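Local coordinates for protein P450 epoxidase (Sorangium cellulosum, PDB 1Q5D) that belongs to the cytochrome P450 family and binds an iron-containing protoporphyrin IX (haem) group within a largely helical fold, at residues H56-S59 / A60-D64. Numbering follows the deposited sequence.
Sequences HDVS and AVFRD
V58 and F62 sit one helical turn apart and side by side, both side chains directed into the protein. V58 turns CG1 anti to its own nitrogen (chi1 166°), and that methyl reaches CE2 of the F62 ring at 4.0 Å. The ring also lies close to the preceding turn: its CD2 is 3.4 Å from the V58 carbonyl O, which meets it obliquely, while the CA of S59 sits at the ring's edge, near its plane. Beneath this pair, F62 N makes only a weak bond to V58 O, 3.4 Å long. The two preceding bonds are shorter, V61 N to D57 O at 3.1 Å and A60 N to H56 O at 3.0 Å. V61 is buried too, with its CG2 packed 3.4 Å from D57 O.

By its place in the chain this is the B helix of the P450 fold, the short helix between two strands of the main beta-sheet. L328 from that sheet touches V58, V61 and F62, and F62 goes on to contact the haem, whose pocket it helps to line.

The other side is much looser. H56, A60 and R63 are exposed; the H56 side chain comes no nearer than 6.0 Å to any atom of 60-64, and the end of R63 leads away, so both add little to the contact. S59 is partly exposed; its OG, anti to the backbone N, is thereby set beside the carbonyl carbon, 3.5 Å from A60 N. Towards R63 and D64 the backbone bonds become i to i+3, R63 N to A60 O and D64 N to V61 O; D64 also turns its carboxylate to a salt bridge with R66.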
loop_
_atom_site.group_PDB
_atom_site.type_symbol
_atom_site.label_atom_id
_atom_site.label_comp_id
_atom_site.label_asym_id
_atom_site.label_seq_id
_atom_site.Cartn_x
_atom_site.Cartn_y
_atom_site.Cartn_z
ATOM N N HIS A 56 8.017 -6.315 -18.525
ATOM C CA HIS A 56 9.311 -6.997 -18.415
ATOM C C HIS A 56 10.428 -6.100 -17.919
ATOM O O HIS A 56 11.308 -6.549 -17.179
ATOM C CB HIS A 56 9.687 -7.706 -19.715
ATOM C CG HIS A 56 8.969 -9.008 -19.899
ATOM N ND1 HIS A 56 7.937 -9.171 -20.800
ATOM C CD2 HIS A 56 9.103 -10.195 -19.260
ATOM C CE1 HIS A 56 7.480 -10.409 -20.723
ATOM N NE2 HIS A 56 8.169 -11.051 -19.796
ATOM N N ASP A 57 10.389 -4.830 -18.312
ATOM C CA ASP A 57 11.382 -3.876 -17.839
ATOM C C ASP A 57 11.137 -3.544 -16.364
ATOM O O ASP A 57 12.068 -3.490 -15.564
ATOM C CB ASP A 57 11.356 -2.606 -18.695
ATOM C CG ASP A 57 11.480 -2.907 -20.177
ATOM O OD1 ASP A 57 12.459 -3.583 -20.547
ATOM O OD2 ASP A 57 10.647 -2.540 -21.034
ATOM N N VAL A 58 9.878 -3.314 -16.013
ATOM C CA VAL A 58 9.502 -3.080 -14.618
ATOM C C VAL A 58 9.898 -4.266 -13.720
ATOM O O VAL A 58 10.563 -4.102 -12.688
ATOM C CB VAL A 58 7.994 -2.818 -14.510
ATOM C CG1 VAL A 58 7.536 -2.909 -13.077
ATOM C CG2 VAL A 58 7.653 -1.447 -15.091
ATOM N N SER A 59 9.493 -5.459 -14.123
ATOM C CA SER A 59 9.807 -6.648 -13.352
ATOM C C SER A 59 11.312 -6.844 -13.219
ATOM O O SER A 59 11.802 -7.191 -12.151
ATOM C CB SER A 59 9.158 -7.880 -13.980
ATOM O OG SER A 59 9.673 -9.050 -13.381
ATOM N N ALA A 60 12.048 -6.603 -14.298
ATOM C CA ALA A 60 13.500 -6.790 -14.282
ATOM C C ALA A 60 14.180 -5.890 -13.261
ATOM O O ALA A 60 15.043 -6.334 -12.507
ATOM C CB ALA A 60 14.083 -6.563 -15.669
ATOM N N VAL A 61 13.767 -4.625 -13.222
ATOM C CA VAL A 61 14.355 -3.651 -12.309
ATOM C C VAL A 61 14.187 -4.047 -10.834
ATOM O O VAL A 61 15.078 -3.817 -10.018
ATOM C CB VAL A 61 13.794 -2.234 -12.559
ATOM C CG1 VAL A 61 14.127 -1.300 -11.409
ATOM C CG2 VAL A 61 14.347 -1.683 -13.866
ATOM N N PHE A 62 13.049 -4.633 -10.491
ATOM C CA PHE A 62 12.835 -5.103 -9.123
ATOM C C PHE A 62 14.022 -5.960 -8.674
ATOM O O PHE A 62 14.452 -5.895 -7.521
ATOM C CB PHE A 62 11.537 -5.919 -9.027
ATOM C CG PHE A 62 10.309 -5.100 -8.705
ATOM C CD1 PHE A 62 10.133 -4.540 -7.449
ATOM C CD2 PHE A 62 9.317 -4.916 -9.655
ATOM C CE1 PHE A 62 8.995 -3.804 -7.153
ATOM C CE2 PHE A 62 8.187 -4.175 -9.375
ATOM C CZ PHE A 62 8.020 -3.623 -8.121
ATOM N N ARG A 63 14.559 -6.746 -9.602
ATOM C CA ARG A 63 15.629 -7.688 -9.302
ATOM C C ARG A 63 16.995 -7.281 -9.863
ATOM O O ARG A 63 17.886 -8.122 -10.011
ATOM C CB ARG A 63 15.246 -9.073 -9.821
ATOM C CG ARG A 63 14.174 -9.743 -8.987
ATOM C CD ARG A 63 14.549 -9.901 -7.521
ATOM N NE ARG A 63 14.952 -11.271 -7.213
ATOM C CZ ARG A 63 14.126 -12.311 -7.207
ATOM N NH1 ARG A 63 12.837 -12.144 -7.492
ATOM N NH2 ARG A 63 14.587 -13.522 -6.920
ATOM N N ASP A 64 17.162 -5.999 -10.172
ATOM C CA ASP A 64 18.410 -5.509 -10.753
ATOM C C ASP A 64 19.207 -4.729 -9.709
ATOM O O ASP A 64 18.848 -3.606 -9.361
ATOM C CB ASP A 64 18.102 -4.619 -11.953
ATOM C CG ASP A 64 19.333 -4.305 -12.787
ATOM O OD1 ASP A 64 19.187 -4.206 -14.023
ATOM O OD2 ASP A 64 20.475 -4.129 -12.300
#